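Long-range contact in FKBP-type peptidyl-prolyl cis-trans isomerase 3 (Arabidopsis thaliana, PDB 1U79), which catalyses the cis-trans isomerisation of proline peptide bonds in the chloroplast thylakoid lumen and regulates the accumulation of the Rieske protein of photosynthetic electron transport: residues A[84-95]-A[116-127]. Residues are numbered along the deposited sequence; the frame is centred on the assembly and turned at random.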
# COMPACT_ATOMS: atom_id res chain seq x y z
N LEU A 84 -7.15 5.91 -8.89
CA LEU A 84 -8.21 5.73 -9.87
C LEU A 84 -7.95 4.40 -10.53
O LEU A 84 -6.80 3.95 -10.61
CB LEU A 84 -8.15 6.82 -10.94
CG LEU A 84 -8.18 8.26 -10.45
CD1 LEU A 84 -8.28 9.17 -11.67
CD2 LEU A 84 -9.34 8.48 -9.50
N THR A 85 -9.02 3.76 -10.99
CA THR A 85 -8.93 2.47 -11.65
C THR A 85 -7.88 2.50 -12.75
O THR A 85 -7.90 3.39 -13.61
CB THR A 85 -10.31 2.07 -12.24
OG1 THR A 85 -11.20 1.77 -11.17
CG2 THR A 85 -10.19 0.87 -13.17
N GLY A 86 -6.98 1.52 -12.73
CA GLY A 86 -5.92 1.43 -13.72
C GLY A 86 -4.69 2.25 -13.38
O GLY A 86 -3.76 2.37 -14.18
N GLY A 87 -4.67 2.82 -12.19
CA GLY A 87 -3.54 3.63 -11.80
C GLY A 87 -2.38 2.86 -11.18
O GLY A 87 -2.54 1.71 -10.75
N LYS A 88 -1.21 3.48 -11.16
CA LYS A 88 -0.03 2.87 -10.54
C LYS A 88 0.50 3.92 -9.59
O LYS A 88 0.86 5.03 -10.00
CB LYS A 88 1.04 2.53 -11.56
CG LYS A 88 2.32 1.98 -10.92
CD LYS A 88 3.37 1.73 -11.98
CE LYS A 88 4.64 1.14 -11.39
NZ LYS A 88 5.66 0.98 -12.46
N ARG A 89 0.55 3.56 -8.31
CA ARG A 89 0.99 4.49 -7.29
C ARG A 89 2.06 3.90 -6.39
O ARG A 89 2.05 2.71 -6.07
CB ARG A 89 -0.21 4.90 -6.43
CG ARG A 89 0.16 5.72 -5.18
CD ARG A 89 -1.07 6.22 -4.43
NE ARG A 89 -1.79 7.24 -5.19
CZ ARG A 89 -2.85 7.90 -4.72
NH1 ARG A 89 -3.44 8.81 -5.48
NH2 ARG A 89 -3.32 7.63 -3.51
N THR A 90 3.01 4.74 -6.00
CA THR A 90 4.04 4.29 -5.09
C THR A 90 3.64 4.89 -3.75
O THR A 90 3.23 6.05 -3.68
CB THR A 90 5.43 4.80 -5.49
OG1 THR A 90 5.78 4.26 -6.77
CG2 THR A 90 6.47 4.36 -4.49
N LEU A 91 3.73 4.09 -2.69
CA LEU A 91 3.38 4.56 -1.36
C LEU A 91 4.53 4.37 -0.39
O LEU A 91 5.20 3.33 -0.40
CB LEU A 91 2.18 3.78 -0.80
CG LEU A 91 0.76 3.93 -1.36
CD1 LEU A 91 -0.13 2.93 -0.61
CD2 LEU A 91 0.24 5.37 -1.15
N ARG A 92 4.76 5.38 0.44
CA ARG A 92 5.78 5.34 1.48
C ARG A 92 4.96 5.37 2.76
O ARG A 92 4.29 6.37 3.05
CB ARG A 92 6.71 6.54 1.42
CG ARG A 92 7.79 6.50 2.50
CD ARG A 92 9.02 7.34 2.10
NE ARG A 92 10.07 7.28 3.12
CZ ARG A 92 10.04 7.98 4.24
NH1 ARG A 92 9.02 8.79 4.47
NH2 ARG A 92 11.00 7.87 5.15
N ILE A 93 5.03 4.28 3.53
CA ILE A 93 4.21 4.15 4.73
C ILE A 93 4.99 4.11 6.03
O ILE A 93 5.78 3.20 6.26
CB ILE A 93 3.36 2.85 4.65
CG1 ILE A 93 2.60 2.81 3.32
CG2 ILE A 93 2.41 2.77 5.85
CD1 ILE A 93 1.73 1.59 3.12
N PRO A 94 4.77 5.11 6.91
CA PRO A 94 5.49 5.12 8.19
C PRO A 94 5.01 3.90 8.97
O PRO A 94 3.89 3.45 8.77
CB PRO A 94 5.04 6.43 8.83
CG PRO A 94 4.63 7.28 7.69
CD PRO A 94 3.93 6.30 6.76
N PRO A 95 5.84 3.37 9.88
CA PRO A 95 5.48 2.19 10.69
C PRO A 95 4.14 2.31 11.40
O PRO A 95 3.43 1.32 11.54
CB PRO A 95 6.63 2.10 11.69
CG PRO A 95 7.78 2.68 10.93
CD PRO A 95 7.17 3.87 10.25
N ALA A 116 9.33 -1.13 13.39
CA ALA A 116 9.45 0.27 13.00
C ALA A 116 9.89 0.48 11.56
O ALA A 116 10.59 1.45 11.25
CB ALA A 116 10.42 0.99 13.95
N SER A 117 9.45 -0.41 10.68
CA SER A 117 9.80 -0.32 9.28
C SER A 117 8.91 0.59 8.45
O SER A 117 7.69 0.50 8.49
CB SER A 117 9.77 -1.71 8.63
OG SER A 117 10.81 -2.55 9.11
N VAL A 118 9.54 1.48 7.69
CA VAL A 118 8.81 2.32 6.75
C VAL A 118 8.68 1.36 5.57
O VAL A 118 9.65 0.69 5.20
CB VAL A 118 9.64 3.53 6.29
CG1 VAL A 118 8.95 4.21 5.11
CG2 VAL A 118 9.82 4.50 7.45
N LEU A 119 7.49 1.26 4.99
CA LEU A 119 7.31 0.34 3.87
C LEU A 119 7.09 1.06 2.55
O LEU A 119 6.44 2.10 2.50
CB LEU A 119 6.11 -0.57 4.14
CG LEU A 119 6.10 -1.29 5.49
CD1 LEU A 119 4.87 -2.20 5.55
CD2 LEU A 119 7.38 -2.11 5.66
N LEU A 120 7.63 0.51 1.48
CA LEU A 120 7.43 1.11 0.17
C LEU A 120 6.64 0.11 -0.65
O LEU A 120 6.98 -1.07 -0.69
CB LEU A 120 8.77 1.39 -0.52
CG LEU A 120 9.60 2.59 -0.05
CD1 LEU A 120 10.93 2.60 -0.79
CD2 LEU A 120 8.85 3.88 -0.30
N PHE A 121 5.55 0.56 -1.26
CA PHE A 121 4.77 -0.32 -2.12
C PHE A 121 4.57 0.33 -3.48
O PHE A 121 4.43 1.56 -3.58
CB PHE A 121 3.38 -0.61 -1.57
CG PHE A 121 3.35 -1.56 -0.39
CD1 PHE A 121 3.43 -1.07 0.91
CD2 PHE A 121 3.19 -2.93 -0.59
CE1 PHE A 121 3.34 -1.93 2.00
CE2 PHE A 121 3.10 -3.80 0.50
CZ PHE A 121 3.18 -3.30 1.79
N ASP A 122 4.58 -0.50 -4.51
CA ASP A 122 4.28 -0.05 -5.86
C ASP A 122 2.92 -0.73 -5.99
O ASP A 122 2.83 -1.96 -5.95
CB ASP A 122 5.27 -0.60 -6.87
CG ASP A 122 6.21 0.47 -7.40
OD1 ASP A 122 6.43 1.47 -6.68
OD2 ASP A 122 6.74 0.31 -8.52
N ILE A 123 1.87 0.07 -6.09
CA ILE A 123 0.53 -0.49 -6.19
C ILE A 123 -0.11 -0.28 -7.56
O ILE A 123 -0.10 0.82 -8.10
CB ILE A 123 -0.40 0.10 -5.11
CG1 ILE A 123 0.20 -0.17 -3.72
CG2 ILE A 123 -1.80 -0.50 -5.23
CD1 ILE A 123 -0.71 0.16 -2.57
N GLU A 124 -0.65 -1.37 -8.10
CA GLU A 124 -1.34 -1.33 -9.37
C GLU A 124 -2.79 -1.66 -9.08
O GLU A 124 -3.16 -2.82 -8.87
CB GLU A 124 -0.72 -2.33 -10.35
CG GLU A 124 0.61 -1.83 -10.90
CD GLU A 124 1.41 -2.89 -11.61
OE1 GLU A 124 0.90 -3.49 -12.57
OE2 GLU A 124 2.56 -3.12 -11.20
N TYR A 125 -3.61 -0.61 -9.04
CA TYR A 125 -5.05 -0.74 -8.78
C TYR A 125 -5.71 -1.13 -10.09
O TYR A 125 -5.95 -0.29 -10.96
CB TYR A 125 -5.61 0.59 -8.27
CG TYR A 125 -7.11 0.61 -8.05
CD1 TYR A 125 -7.84 1.79 -8.18
CD2 TYR A 125 -7.81 -0.56 -7.72
CE1 TYR A 125 -9.22 1.81 -8.01
CE2 TYR A 125 -9.19 -0.55 -7.54
CZ TYR A 125 -9.89 0.65 -7.69
OH TYR A 125 -11.25 0.67 -7.52
N ILE A 126 -5.99 -2.42 -10.24
CA ILE A 126 -6.62 -2.95 -11.45
C ILE A 126 -8.07 -2.50 -11.57
O ILE A 126 -8.56 -2.23 -12.66
CB ILE A 126 -6.57 -4.49 -11.46
CG1 ILE A 126 -5.14 -4.96 -11.20
CG2 ILE A 126 -7.04 -5.03 -12.82
CD1 ILE A 126 -4.14 -4.47 -12.24
N GLY A 127 -8.75 -2.43 -10.43
CA GLY A 127 -10.14 -2.03 -10.42
C GLY A 127 -10.95 -2.94 -9.52
O GLY A 127 -10.39 -3.68 -8.71
O HOH W 1 -12.63 2.43 -8.96
O HOH W 2 7.41 -0.85 -10.97
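Arg89 and Ile123, Leu91 and Phe121, and Ile93 and Leu119 are the hydrogen-bonded pairs that join strands 88-93 and 119-127 edge to edge, antiparallel neighbours in the curved FKBP sheet. Each pair makes two backbone bonds; that from Ile123 N to Arg89 O is short, at 2.6 Å, and nearly straight. The face carrying Leu91, Ile93, Phe121 and Ile123 is turned to the core, where Ile93 and Ile123 rest on Trp70 of helix 68-75. Here Leu91 CD1 presses on Ile123 CD1 at 3.4 Å, tighter than ordinary carbon contact, and Ile93 CD1 approaches Phe121 CD1. The Phe121 ring also makes an edge-to-face stack with Trp70.

The opposite face, carrying Lys88, Thr90, Arg92, Leu120, Asp122 and Glu124, is largely polar. Lys88 can be followed outward: CB lies 4.0 Å from Ile123 O, CG runs beside Glu124 CG, and CE reaches 3.7 Å from Asp122 OD2. With CG anti to the backbone N (chi1 176°) and every later torsion extended, the chain slants across to its diagonal neighbour. NZ stops 4.1 Å from Asp122 OD2, too far for a direct salt bridge, and a water joins the two, accepting from the ammonium and donating to the carboxylate. Further along, Val118 CG1 lies over one face of the Arg92 guanidinium.

Near Leu84 the regular pairing ends in a G1 bulge, Gly86 and Gly87 both facing Tyr125. Gly86 N donates to Tyr125 O and Tyr125 N to Gly87 O, while Gly86 takes the positive phi (86°) of the type II turn from Leu84 to Gly87. Tyr125 OH and Thr85 OG1 share a second water.

Backbone bonds thus set the register in the plane of the sheet; apolar side chains pack on the core side, with one close methyl pair, and on the other face lysine and aspartate interact through water, their attraction probably softened by solvent.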